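Local coordinates for protein 4-hydroxy-tetrahydrodipicolinate synthase (Methylacidiphilum fumariolicum SolV, PDB 6T3T) that probably catalyses the condensation of pyruvate with aspartate-beta-semialdehyde to 4-hydroxy-tetrahydrodipicolinate, a step in lysine biosynthesis, at residues K90-K94 against I95-G99; K22-E25 against R26-H30; V141-A144 against V145-K149; L265-R268 against L269-P273; E65-E68 against K69-I73. One frame throughout, in Å; residues are numbered along the deposited sequence.

The five contacts are local and follow one another along a TIM barrel without nesting or crossing. Interaction 2 (22-30) is one run of helix 21-32. Interaction 5 (65-73) closes the turn from helix 53-67 into strand 72-76, and interaction 1 (90-99) does the same between helix 82-95 and strand 99-103. Interaction 3 (141-149) starts helix 145-154, and interaction 4 (265-273) shapes the loop ahead of helix 276-295. Interaction 5 touches two others: Arg70 meets Glu29 of interaction 2, joining the turn after helix 53-67 to helix 21-32, and Ile73 N meets Asp98 of interaction 1, joining strand 72-76 to the loop leading into strand 99-103. Interactions 2 and 3 lie on opposite sides of the chain's centre.

Interaction 1: K90-K94 against I95-G99; sequences KEAEK and IGVDG
Ala92 O is gripped by two backbone donors as helix 82-95 comes to its end. Gly96 N binds it at 2.9 Å, and Val97 N adds a weak bond at 3.4 Å, long but fairly straight (N-H...O 161°). One residue earlier, Glu91 O accepts from Ile95 N over 3.0 Å in the regular helical pattern. Gly96 then leaves helical geometry with phi at 105°; a beta carbon there would collide with the carbonyl oxygen of Ile95, a conformation suited to a residue without one. The positive phi, the weak bond spanning five residues and an apolar contact across the turn are consistent with a Schellman motif. That contact is made by Val97: chi1 of -56° sets CG1 anti to the carbonyl carbon and leaves CG2 between backbone N and carbonyl carbon, 4.0 Å from Ala92 CB. The same CG2 methyl comes within 3.6 Å of Ala92 O. Val97 also packs on Val60 and Ile73, which ties the turn to the preceding helix and strand of the barrel. On the outer surface, Lys94 reaches back to Glu91 in a long salt bridge, NZ to OE2 3.8 Å. Glu93 turns elsewhere, its carboxylate hydrogen-bonded to Thr126 and Ser127. Carbonyl groups at the end of a helix lack further helical donors; here Ala92 O, with one sound and one weak hydrogen bond, is satisfied by the turn's own N-H groups.

Interaction 2: K22-E25 against R26-H30; sequences KALE and RLLEH
Leu24 and Leu28 make the apolar part of this contact, lying side by side one helical turn apart and pointing the same way. Leu28 CD1 rests 3.8 Å from Leu24 CG, while Leu28 CG sits 3.3 Å from Leu24 O. Both leucines also touch Ile66 of helix 53-67, and Leu24 packs on Leu59 and Leu62, so this is the face that helix 21-32 of the TIM barrel turns to its neighbour. Cutting Leu28 back to an alanine is likely to leave a gap beside Leu24 and Ile66 where CD1 now packs. The backbone bonds are regular: Arg26 N to Lys22 O, Leu27 N to Ala23 O and Leu28 N to Leu24 O each span 2.9 Å, and Glu29 N to Glu25 O is similar. Charged groups occupy the outer side. The Lys22 chain starts with CG anti to the backbone N (chi1 -175°) and then folds back at its later torsions, carrying NZ over one face of the Arg26 guanidinium, offset toward the rim. Lys22 NZ stands 4.2 Å from Arg26 NH2, and the two side chains cross obliquely. The ammonium also has a long salt bridge to Glu25, Lys22 NZ to Glu25 OE1 3.8 Å. Two like charges brought this close would be expected to repel; the carboxylate of Glu25 probably offsets part of that cost.

Interaction 3: V141-A144 against V145-K149; sequences VDIA and VDTVK
Ile143 CG2 presses against Val148 CG2 at 3.5 Å, a tight methyl-to-methyl approach in which the two side chains cross at about a right angle. The torsions make this possible from both sides. In Ile143, chi1 of -48°, which puts CG1 beside the backbone N, leaves CG2 anti to that N and directed at the first helical turn. In Val148, CG1 takes the anti place (chi1 178°), leaving CG2 next to the backbone N, where it also comes within 3.4 Å of Ala144 O. Thr147 divides its branches: CG2 lies 3.9 Å from Ile143 CG2, again nearly at right angles, while OG1, anti to the carbonyl carbon (chi1 -62°), is hydrogen-bonded to Gln112 OE1. All this happens at the N terminus of helix 145-154, the helix that runs between barrel strands 130-134 and 158-163 of the TIM fold. Ala144 is the N-cap residue; its side chain has no acceptor to offer, and its own N-H is hydrogen-bonded to the same Gln112 OE1. Ala144 O accepts the helix bond from Val148 N at 2.9 Å, with the donor nearly along the C=O axis. The Ala144 CB methyl meets Thr147 OG1 at 3.8 Å. Upstream, Asp142 forms a salt bridge with Arg170 of helix 168-177, the helix on which Val145 packs. The Ile143 side chain is about 6 Å from that of Tyr133, the predicted proton donor/acceptor.

Interaction 4: L265-R268 against L269-P273; sequences LELR and LPLAP
Leu267 leans over a tight beta turn, Arg268 to Leu271, whose cis peptide before Pro270 and backbone angles fit type VIa. From its beta carbon outward, the leucine follows the segment that leaves the turn: Leu267 CB lies 4.2 Å from Leu271 CB. With CG anti to the carbonyl carbon (chi1 -63°), the chain extends past this point and carries the CD1 branch farther along. Leu267 CD1 ends over backbone, 4.0 Å from Ala272 O and equally far from Pro273 N. The same side chain also packs on Val251 and Lys254 of helix 251-259. The turn itself is closed by Leu271 N donating to Arg268 O over 3.0 Å, a somewhat bent bond (N-H...O 140°). Leu271 CB sits 3.4 Å from that same Arg268 O. Arg268 extends the other way, to a salt bridge with Glu55 and a cation-pi contact with Phe14. On its outer side the turn meets a second subunit: Leu269 packs on Thr82, and Leu271 on Asn108, both of that subunit, so the loop contributes to a subunit interface of the tetramer. One water clamps the two arms together, donating to Leu267 O at 3.1 Å and to Leu271 O at 2.6 Å.

Interaction 5: E65-E68 against K69-I73; sequences EIVE and KRIKI
Val67 O takes two bonds from Arg70, one from the backbone and one from the side chain, at the type I' beta turn that ends the helix of the beta-alpha-beta unit 38-40, 53-67, 72-76. Arg70 N reaches Val67 O at 3.1 Å and Arg70 NE at 2.9 Å, from opposite faces of the carbonyl plane, and both bonds are nearly straight. NE has the oxygen in its guanidinium plane. Alongside, Arg70 NH2 donates to Ile66 O at 2.8 Å in a more bent bond (N-H...O 143°), so one edge of the guanidinium holds two consecutive carbonyl groups at the helix end. The bend at chi3 (-79°) turns the arginine's tip back toward the helix. Positive phi at both Glu68 and Lys69 folds the chain tightly enough for this. Under the turn, Val67 CG1, anti to the backbone N, lies 3.3 Å from Ile71 O and 3.8 Å from Ile71 CG1. Deeper still, Ile73 CD1 comes to rest 4.1 Å from Val67 CB. Farther out, Asp98 accepts a bond from Ile73 N at the start of the barrel strand, and Glu29 of helix 21-32 holds the guanidinium in a salt bridge, its OE2 meeting the same Arg70 NH2 that binds Ile66 O.

Interaction 1: K90-K94 against I95-G99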
loop_
_atom_site.group_PDB
_atom_site.type_symbol
_atom_site.label_atom_id
_atom_site.label_comp_id
_atom_site.label_asym_id
_atom_site.label_seq_id
_atom_site.Cartn_x
_atom_site.Cartn_y
_atom_site.Cartn_z
ATOM N N LYS A 90 0.608 -27.895 23.340
ATOM C CA LYS A 90 0.793 -29.034 24.227
ATOM C C LYS A 90 -0.238 -30.108 23.943
ATOM O O LYS A 90 0.080 -31.300 23.965
ATOM C CB LYS A 90 0.731 -28.575 25.671
ATOM C CG LYS A 90 2.041 -27.910 26.103
ATOM C CD LYS A 90 1.837 -27.011 27.310
ATOM C CE LYS A 90 3.156 -26.574 27.890
ATOM N NZ LYS A 90 3.229 -26.942 29.331
ATOM N N GLU A 91 -1.468 -29.707 23.626
ATOM C CA GLU A 91 -2.469 -30.706 23.291
ATOM C C GLU A 91 -2.084 -31.478 22.040
ATOM O O GLU A 91 -2.258 -32.706 21.984
ATOM C CB GLU A 91 -3.837 -30.053 23.137
ATOM C CG GLU A 91 -4.362 -29.524 24.451
ATOM C CD GLU A 91 -4.491 -30.621 25.504
ATOM O OE1 GLU A 91 -4.986 -31.720 25.167
ATOM O OE2 GLU A 91 -4.078 -30.384 26.669
ATOM N N ALA A 92 -1.520 -30.791 21.043
ATOM C CA ALA A 92 -1.088 -31.489 19.835
ATOM C C ALA A 92 0.037 -32.461 20.141
ATOM O O ALA A 92 0.120 -33.542 19.543
ATOM C CB ALA A 92 -0.639 -30.487 18.766
ATOM N N GLU A 93 0.962 -32.051 21.002
ATOM C CA GLU A 93 2.028 -32.948 21.407
ATOM C C GLU A 93 1.467 -34.184 22.117
ATOM O O GLU A 93 1.878 -35.314 21.825
ATOM C CB GLU A 93 3.017 -32.192 22.288
ATOM C CG GLU A 93 4.237 -33.014 22.649
ATOM C CD GLU A 93 5.240 -32.234 23.466
ATOM O OE1 GLU A 93 4.991 -31.045 23.752
ATOM O OE2 GLU A 93 6.298 -32.794 23.826
ATOM N N LYS A 94 0.468 -34.006 22.983
ATOM C CA LYS A 94 -0.115 -35.179 23.644
ATOM C C LYS A 94 -0.793 -36.100 22.645
ATOM O O LYS A 94 -0.748 -37.321 22.804
ATOM C CB LYS A 94 -1.118 -34.771 24.724
ATOM C CG LYS A 94 -0.467 -34.220 25.976
ATOM C CD LYS A 94 -1.518 -33.723 26.989
ATOM C CE LYS A 94 -0.889 -32.764 27.999
ATOM N NZ LYS A 94 -1.823 -32.294 29.072
ATOM N N ILE A 95 -1.432 -35.540 21.611
ATOM C CA ILE A 95 -2.014 -36.380 20.562
ATOM C C ILE A 95 -0.911 -37.117 19.798
ATOM O O ILE A 95 -1.103 -38.262 19.353
ATOM C CB ILE A 95 -2.920 -35.531 19.638
ATOM C CG1 ILE A 95 -4.316 -35.364 20.276
ATOM C CG2 ILE A 95 -3.017 -36.135 18.241
ATOM C CD1 ILE A 95 -5.075 -34.158 19.783
ATOM N N GLY A 96 0.250 -36.484 19.620
ATOM C CA GLY A 96 1.398 -37.159 19.026
ATOM C C GLY A 96 1.704 -36.787 17.589
ATOM O O GLY A 96 2.076 -37.650 16.790
ATOM N N VAL A 97 1.649 -35.503 17.258
ATOM C CA VAL A 97 1.926 -35.068 15.893
ATOM C C VAL A 97 3.433 -34.970 15.692
ATOM O O VAL A 97 4.216 -35.130 16.631
ATOM C CB VAL A 97 1.236 -33.722 15.601
ATOM C CG1 VAL A 97 -0.259 -33.817 15.848
ATOM C CG2 VAL A 97 1.841 -32.609 16.482
ATOM N N ASP A 98 3.858 -34.703 14.464
ATOM C CA ASP A 98 5.278 -34.531 14.226
ATOM C C ASP A 98 5.772 -33.117 14.504
ATOM O O ASP A 98 6.974 -32.946 14.717
ATOM C CB ASP A 98 5.593 -34.913 12.791
ATOM C CG ASP A 98 5.119 -36.292 12.470
ATOM O OD1 ASP A 98 5.643 -37.252 13.080
ATOM O OD2 ASP A 98 4.162 -36.415 11.674
ATOM N N GLY A 99 4.887 -32.123 14.529
ATOM C CA GLY A 99 5.284 -30.736 14.727
ATOM C C GLY A 99 4.065 -29.836 14.646
ATOM O O GLY A 99 2.958 -30.294 14.379
#

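Interaction 2: K22-E25 against R26-H30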
loop_
_atom_site.group_PDB
_atom_site.type_symbol
_atom_site.label_atom_id
_atom_site.label_comp_id
_atom_site.label_asym_id
_atom_site.label_seq_id
_atom_site.Cartn_x
_atom_site.Cartn_y
_atom_site.Cartn_z
ATOM N N LYS A 22 -16.106 -39.375 7.532
ATOM C CA LYS A 22 -15.918 -40.130 6.305
ATOM C C LYS A 22 -15.229 -39.284 5.235
ATOM O O LYS A 22 -14.311 -39.754 4.553
ATOM C CB LYS A 22 -17.258 -40.663 5.816
ATOM C CG LYS A 22 -17.141 -41.565 4.588
ATOM C CD LYS A 22 -16.344 -42.839 4.895
ATOM C CE LYS A 22 -15.390 -43.227 3.750
ATOM N NZ LYS A 22 -14.093 -42.471 3.849
ATOM N N ALA A 23 -15.657 -38.028 5.075
ATOM C CA ALA A 23 -15.026 -37.152 4.089
ATOM C C ALA A 23 -13.570 -36.903 4.446
ATOM O O ALA A 23 -12.701 -36.865 3.567
ATOM C CB ALA A 23 -15.782 -35.839 3.991
ATOM N N LEU A 24 -13.292 -36.730 5.733
ATOM C CA LEU A 24 -11.921 -36.521 6.174
ATOM C C LEU A 24 -11.059 -37.734 5.854
ATOM O O LEU A 24 -9.934 -37.594 5.360
ATOM C CB LEU A 24 -11.900 -36.213 7.675
ATOM C CG LEU A 24 -10.547 -35.926 8.317
ATOM C CD1 LEU A 24 -9.851 -34.746 7.650
ATOM C CD2 LEU A 24 -10.726 -35.687 9.796
ATOM N N GLU A 25 -11.556 -38.934 6.167
ATOM C CA GLU A 25 -10.822 -40.146 5.852
ATOM C C GLU A 25 -10.558 -40.241 4.356
ATOM O O GLU A 25 -9.454 -40.585 3.930
ATOM C CB GLU A 25 -11.587 -41.375 6.345
ATOM C CG GLU A 25 -11.737 -41.442 7.847
ATOM C CD GLU A 25 -12.813 -42.430 8.319
ATOM O OE1 GLU A 25 -13.409 -43.144 7.478
ATOM O OE2 GLU A 25 -13.073 -42.474 9.542
ATOM N N ARG A 26 -11.578 -39.993 3.534
ATOM C CA ARG A 26 -11.347 -40.129 2.101
ATOM C C ARG A 26 -10.309 -39.128 1.625
ATOM O O ARG A 26 -9.457 -39.462 0.796
ATOM C CB ARG A 26 -12.632 -39.989 1.284
ATOM C CG ARG A 26 -12.387 -40.543 -0.152
ATOM C CD ARG A 26 -13.637 -40.751 -1.039
ATOM N NE ARG A 26 -14.591 -41.751 -0.534
ATOM C CZ ARG A 26 -14.359 -43.066 -0.440
ATOM N NH1 ARG A 26 -13.184 -43.580 -0.796
ATOM N NH2 ARG A 26 -15.312 -43.872 0.027
ATOM N N LEU A 27 -10.393 -37.884 2.103
ATOM C CA LEU A 27 -9.446 -36.856 1.674
ATOM C C LEU A 27 -8.028 -37.207 2.111
ATOM O O LEU A 27 -7.068 -37.047 1.340
ATOM C CB LEU A 27 -9.894 -35.489 2.197
ATOM C CG LEU A 27 -9.077 -34.214 1.993
ATOM C CD1 LEU A 27 -9.350 -33.487 0.653
ATOM C CD2 LEU A 27 -9.363 -33.283 3.164
ATOM N N LEU A 28 -7.878 -37.692 3.353
ATOM C CA LEU A 28 -6.555 -38.038 3.856
ATOM C C LEU A 28 -5.949 -39.192 3.063
ATOM O O LEU A 28 -4.767 -39.157 2.717
ATOM C CB LEU A 28 -6.644 -38.350 5.348
ATOM C CG LEU A 28 -6.816 -37.088 6.188
ATOM C CD1 LEU A 28 -7.081 -37.405 7.665
ATOM C CD2 LEU A 28 -5.571 -36.245 6.029
ATOM N N GLU A 29 -6.746 -40.214 2.749
ATOM C CA GLU A 29 -6.239 -41.325 1.945
ATOM C C GLU A 29 -5.819 -40.863 0.556
ATOM O O GLU A 29 -4.808 -41.326 0.024
ATOM C CB GLU A 29 -7.281 -42.432 1.845
ATOM C CG GLU A 29 -7.599 -43.104 3.191
ATOM C CD GLU A 29 -6.402 -43.850 3.818
ATOM O OE1 GLU A 29 -5.405 -44.155 3.115
ATOM O OE2 GLU A 29 -6.477 -44.163 5.027
ATOM N N HIS A 30 -6.603 -39.980 -0.067
ATOM C CA HIS A 30 -6.224 -39.481 -1.389
ATOM C C HIS A 30 -4.885 -38.747 -1.324
ATOM O O HIS A 30 -4.073 -38.848 -2.253
ATOM C CB HIS A 30 -7.343 -38.585 -1.957
ATOM C CG HIS A 30 -7.218 -38.309 -3.432
ATOM N ND1 HIS A 30 -7.150 -39.312 -4.383
ATOM C CD2 HIS A 30 -7.157 -37.139 -4.122
ATOM C CE1 HIS A 30 -7.040 -38.773 -5.585
ATOM N NE2 HIS A 30 -7.030 -37.458 -5.455
#

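Interaction 3: V141-A144 against V145-K149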
loop_
_atom_site.group_PDB
_atom_site.type_symbol
_atom_site.label_atom_id
_atom_site.label_comp_id
_atom_site.label_asym_id
_atom_site.label_seq_id
_atom_site.Cartn_x
_atom_site.Cartn_y
_atom_site.Cartn_z
ATOM N N VAL A 141 0.637 -7.964 10.590
ATOM C CA VAL A 141 2.015 -7.875 11.055
ATOM C C VAL A 141 2.855 -8.864 10.249
ATOM O O VAL A 141 2.353 -9.887 9.774
ATOM C CB VAL A 141 2.096 -8.174 12.578
ATOM C CG1 VAL A 141 2.182 -9.676 12.831
ATOM C CG2 VAL A 141 3.244 -7.433 13.227
ATOM N N ASP A 142 4.138 -8.553 10.095
ATOM C CA ASP A 142 5.085 -9.384 9.363
ATOM C C ASP A 142 6.140 -9.890 10.344
ATOM O O ASP A 142 6.548 -9.160 11.252
ATOM C CB ASP A 142 5.731 -8.572 8.219
ATOM C CG ASP A 142 6.730 -9.387 7.375
ATOM O OD1 ASP A 142 6.330 -10.030 6.366
ATOM O OD2 ASP A 142 7.940 -9.347 7.696
ATOM N N ILE A 143 6.578 -11.139 10.199
ATOM C CA ILE A 143 7.716 -11.581 10.992
ATOM C C ILE A 143 8.959 -11.109 10.258
ATOM O O ILE A 143 9.273 -11.613 9.180
ATOM C CB ILE A 143 7.748 -13.098 11.201
ATOM C CG1 ILE A 143 6.372 -13.620 11.649
ATOM C CG2 ILE A 143 8.844 -13.440 12.243
ATOM C CD1 ILE A 143 6.286 -15.152 11.661
ATOM N N ALA A 144 9.631 -10.101 10.807
ATOM C CA ALA A 144 10.847 -9.593 10.184
ATOM C C ALA A 144 11.919 -10.681 10.109
ATOM O O ALA A 144 11.984 -11.584 10.957
ATOM C CB ALA A 144 11.388 -8.400 10.970
ATOM N N VAL A 145 12.764 -10.564 9.077
ATOM C CA VAL A 145 13.871 -11.496 8.847
ATOM C C VAL A 145 14.775 -11.564 10.073
ATOM O O VAL A 145 15.215 -12.647 10.481
ATOM C CB VAL A 145 14.679 -11.084 7.595
ATOM C CG1 VAL A 145 15.980 -11.877 7.500
ATOM C CG2 VAL A 145 13.857 -11.252 6.309
ATOM N N ASP A 146 15.108 -10.403 10.646
ATOM C CA ASP A 146 15.959 -10.399 11.827
ATOM C C ASP A 146 15.292 -11.125 12.983
ATOM O O ASP A 146 15.959 -11.850 13.734
ATOM C CB ASP A 146 16.288 -8.963 12.230
ATOM C CG ASP A 146 16.960 -8.887 13.556
ATOM O OD1 ASP A 146 18.192 -9.116 13.594
ATOM O OD2 ASP A 146 16.254 -8.634 14.571
ATOM N N THR A 147 13.962 -10.992 13.099
ATOM C CA THR A 147 13.212 -11.690 14.143
ATOM C C THR A 147 13.258 -13.193 13.934
ATOM O O THR A 147 13.465 -13.942 14.891
ATOM C CB THR A 147 11.754 -11.219 14.181
ATOM O OG1 THR A 147 11.714 -9.827 14.503
ATOM C CG2 THR A 147 10.922 -12.002 15.236
ATOM N N VAL A 148 13.055 -13.651 12.695
ATOM C CA VAL A 148 13.238 -15.072 12.380
ATOM C C VAL A 148 14.651 -15.529 12.751
ATOM O O VAL A 148 14.841 -16.608 13.328
ATOM C CB VAL A 148 12.936 -15.345 10.890
ATOM C CG1 VAL A 148 13.178 -16.782 10.576
ATOM C CG2 VAL A 148 11.500 -14.973 10.531
ATOM N N LYS A 149 15.666 -14.720 12.427
ATOM C CA LYS A 149 17.040 -15.130 12.700
ATOM C C LYS A 149 17.283 -15.282 14.197
ATOM O O LYS A 149 17.818 -16.303 14.646
ATOM C CB LYS A 149 18.028 -14.122 12.106
ATOM C CG LYS A 149 19.491 -14.579 12.209
ATOM C CD LYS A 149 20.447 -13.597 11.511
ATOM C CE LYS A 149 21.087 -12.637 12.485
ATOM N NZ LYS A 149 22.321 -12.008 11.912
#

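Interaction 4: L265-R268 against L269-P273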
loop_
_atom_site.group_PDB
_atom_site.type_symbol
_atom_site.label_atom_id
_atom_site.label_comp_id
_atom_site.label_asym_id
_atom_site.label_seq_id
_atom_site.Cartn_x
_atom_site.Cartn_y
_atom_site.Cartn_z
ATOM N N LEU A 265 -20.564 -28.427 0.766
ATOM C CA LEU A 265 -20.249 -27.003 0.752
ATOM C C LEU A 265 -20.937 -26.396 1.972
ATOM O O LEU A 265 -22.006 -25.788 1.896
ATOM C CB LEU A 265 -20.670 -26.333 -0.545
ATOM C CG LEU A 265 -20.301 -24.847 -0.574
ATOM C CD1 LEU A 265 -18.961 -24.624 0.112
ATOM C CD2 LEU A 265 -20.246 -24.370 -1.993
ATOM N N GLU A 266 -20.363 -26.697 3.124
ATOM C CA GLU A 266 -20.756 -26.116 4.400
ATOM C C GLU A 266 -19.620 -25.226 4.882
ATOM O O GLU A 266 -18.522 -25.712 5.166
ATOM C CB GLU A 266 -21.056 -27.191 5.431
ATOM C CG GLU A 266 -22.229 -26.883 6.300
ATOM C CD GLU A 266 -22.621 -28.057 7.149
ATOM O OE1 GLU A 266 -23.523 -28.789 6.717
ATOM O OE2 GLU A 266 -22.074 -28.215 8.261
ATOM N N LEU A 267 -19.876 -23.932 4.934
ATOM C CA LEU A 267 -18.942 -22.959 5.465
ATOM C C LEU A 267 -19.528 -22.354 6.734
ATOM O O LEU A 267 -20.738 -22.109 6.818
ATOM C CB LEU A 267 -18.648 -21.872 4.433
ATOM C CG LEU A 267 -17.970 -22.391 3.176
ATOM C CD1 LEU A 267 -18.289 -21.521 1.957
ATOM C CD2 LEU A 267 -16.484 -22.459 3.422
ATOM N N ARG A 268 -18.677 -22.096 7.704
ATOM C CA ARG A 268 -19.124 -21.442 8.925
ATOM C C ARG A 268 -18.926 -19.937 8.819
ATOM O O ARG A 268 -17.842 -19.469 8.445
ATOM C CB ARG A 268 -18.369 -22.009 10.120
ATOM C CG ARG A 268 -18.748 -23.462 10.369
ATOM C CD ARG A 268 -17.911 -24.130 11.484
ATOM N NE ARG A 268 -18.519 -25.409 11.838
ATOM C CZ ARG A 268 -18.232 -26.115 12.928
ATOM N NH1 ARG A 268 -17.333 -25.686 13.817
ATOM N NH2 ARG A 268 -18.869 -27.255 13.133
ATOM N N LEU A 269 -19.977 -19.195 9.158
ATOM C CA LEU A 269 -19.922 -17.747 9.183
ATOM C C LEU A 269 -18.812 -17.285 10.121
ATOM O O LEU A 269 -18.659 -17.829 11.216
ATOM C CB LEU A 269 -21.277 -17.178 9.610
ATOM C CG LEU A 269 -22.427 -17.222 8.576
ATOM C CD1 LEU A 269 -23.776 -16.798 9.165
ATOM C CD2 LEU A 269 -22.078 -16.370 7.376
ATOM N N PRO A 270 -18.061 -16.236 9.760
ATOM C CA PRO A 270 -18.374 -15.243 8.720
ATOM C C PRO A 270 -18.019 -15.606 7.258
ATOM O O PRO A 270 -18.183 -14.757 6.385
ATOM C CB PRO A 270 -17.565 -14.019 9.187
ATOM C CG PRO A 270 -16.273 -14.658 9.753
ATOM C CD PRO A 270 -16.791 -15.934 10.459
ATOM N N LEU A 271 -17.541 -16.813 6.977
ATOM C CA LEU A 271 -17.344 -17.219 5.584
ATOM C C LEU A 271 -18.686 -17.524 4.911
ATOM O O LEU A 271 -19.604 -18.065 5.539
ATOM C CB LEU A 271 -16.417 -18.444 5.498
ATOM C CG LEU A 271 -14.968 -18.211 5.971
ATOM C CD1 LEU A 271 -14.114 -19.413 5.657
ATOM C CD2 LEU A 271 -14.372 -16.969 5.347
ATOM N N ALA A 272 -18.795 -17.169 3.632
ATOM C CA ALA A 272 -20.011 -17.298 2.841
ATOM C C ALA A 272 -19.642 -17.823 1.463
ATOM O O ALA A 272 -18.492 -17.681 1.030
ATOM C CB ALA A 272 -20.751 -15.959 2.708
ATOM N N PRO A 273 -20.593 -18.440 0.753
ATOM C CA PRO A 273 -20.306 -18.977 -0.591
ATOM C C PRO A 273 -19.898 -17.894 -1.575
ATOM O O PRO A 273 -20.157 -16.709 -1.379
ATOM C CB PRO A 273 -21.638 -19.604 -1.017
ATOM C CG PRO A 273 -22.368 -19.884 0.287
ATOM C CD PRO A 273 -21.962 -18.762 1.202
HETATM O O HOH W 1 -21.776 -19.551 5.440
#

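Interaction 5: E65-E68 against K69-I73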
loop_
_atom_site.group_PDB
_atom_site.type_symbol
_atom_site.label_atom_id
_atom_site.label_comp_id
_atom_site.label_asym_id
_atom_site.label_seq_id
_atom_site.Cartn_x
_atom_site.Cartn_y
_atom_site.Cartn_z
ATOM N N GLU A 65 -5.046 -40.222 13.941
ATOM C CA GLU A 65 -5.527 -41.597 13.945
ATOM C C GLU A 65 -5.616 -42.164 12.538
ATOM O O GLU A 65 -5.151 -43.283 12.297
ATOM C CB GLU A 65 -6.888 -41.684 14.613
ATOM C CG GLU A 65 -6.771 -41.662 16.098
ATOM C CD GLU A 65 -8.065 -41.286 16.734
ATOM O OE1 GLU A 65 -8.055 -41.018 17.949
ATOM O OE2 GLU A 65 -9.090 -41.276 16.018
ATOM N N ILE A 66 -6.164 -41.385 11.589
ATOM C CA ILE A 66 -6.324 -41.871 10.214
ATOM C C ILE A 66 -4.969 -42.072 9.552
ATOM O O ILE A 66 -4.701 -43.131 8.982
ATOM C CB ILE A 66 -7.202 -40.909 9.388
ATOM C CG1 ILE A 66 -8.669 -41.003 9.822
ATOM C CG2 ILE A 66 -7.068 -41.198 7.899
ATOM C CD1 ILE A 66 -9.389 -39.640 9.775
ATOM N N VAL A 67 -4.081 -41.084 9.676
ATOM C CA VAL A 67 -2.798 -41.114 8.987
ATOM C C VAL A 67 -1.924 -42.210 9.561
ATOM O O VAL A 67 -1.168 -42.849 8.822
ATOM C CB VAL A 67 -2.113 -39.732 9.061
ATOM C CG1 VAL A 67 -0.644 -39.811 8.619
ATOM C CG2 VAL A 67 -2.842 -38.745 8.168
ATOM N N GLU A 68 -2.016 -42.463 10.872
ATOM C CA GLU A 68 -1.219 -43.512 11.534
ATOM C C GLU A 68 0.243 -43.493 11.086
ATOM O O GLU A 68 0.825 -44.524 10.718
ATOM C CB GLU A 68 -1.833 -44.903 11.281
ATOM C CG GLU A 68 -1.494 -46.010 12.327
ATOM C CD GLU A 68 -2.260 -47.323 12.093
ATOM O OE1 GLU A 68 -1.766 -48.429 12.430
ATOM O OE2 GLU A 68 -3.367 -47.256 11.531
ATOM N N LYS A 69 0.832 -42.298 11.133
ATOM C CA LYS A 69 2.252 -42.035 10.927
ATOM C C LYS A 69 2.748 -42.339 9.516
ATOM O O LYS A 69 3.955 -42.342 9.288
ATOM C CB LYS A 69 3.106 -42.794 11.953
ATOM C CG LYS A 69 2.832 -42.356 13.384
ATOM C CD LYS A 69 3.908 -41.400 13.866
ATOM C CE LYS A 69 5.007 -42.167 14.622
ATOM N NZ LYS A 69 6.047 -41.224 15.149
ATOM N N ARG A 70 1.865 -42.598 8.553
ATOM C CA ARG A 70 2.357 -42.887 7.206
ATOM C C ARG A 70 3.006 -41.658 6.577
ATOM O O ARG A 70 4.003 -41.780 5.865
ATOM C CB ARG A 70 1.226 -43.398 6.329
ATOM C CG ARG A 70 0.743 -44.768 6.727
ATOM C CD ARG A 70 -0.490 -45.170 5.936
ATOM N NE ARG A 70 -1.696 -44.545 6.471
ATOM C CZ ARG A 70 -2.892 -44.640 5.893
ATOM N NH1 ARG A 70 -3.035 -45.319 4.773
ATOM N NH2 ARG A 70 -3.942 -44.048 6.431
ATOM N N ILE A 71 2.467 -40.468 6.843
ATOM C CA ILE A 71 3.081 -39.210 6.438
ATOM C C ILE A 71 3.040 -38.257 7.641
ATOM O O ILE A 71 2.364 -38.511 8.646
ATOM C CB ILE A 71 2.390 -38.601 5.190
ATOM C CG1 ILE A 71 0.916 -38.284 5.457
ATOM C CG2 ILE A 71 2.480 -39.529 3.986
ATOM C CD1 ILE A 71 0.161 -37.650 4.220
ATOM N N LYS A 72 3.743 -37.129 7.518
ATOM C CA LYS A 72 3.916 -36.230 8.657
ATOM C C LYS A 72 2.680 -35.379 8.901
ATOM O O LYS A 72 1.904 -35.083 7.989
ATOM C CB LYS A 72 5.107 -35.306 8.445
ATOM C CG LYS A 72 6.365 -36.022 8.062
ATOM C CD LYS A 72 7.051 -36.562 9.296
ATOM C CE LYS A 72 8.313 -37.310 8.943
ATOM N NZ LYS A 72 8.868 -37.996 10.151
ATOM N N ILE A 73 2.521 -34.953 10.144
ATOM C CA ILE A 73 1.474 -34.016 10.516
ATOM C C ILE A 73 2.113 -32.846 11.250
ATOM O O ILE A 73 2.795 -33.044 12.269
ATOM C CB ILE A 73 0.400 -34.656 11.401
ATOM C CG1 ILE A 73 -0.234 -35.852 10.688
ATOM C CG2 ILE A 73 -0.642 -33.612 11.760
ATOM C CD1 ILE A 73 -1.228 -36.587 11.566
#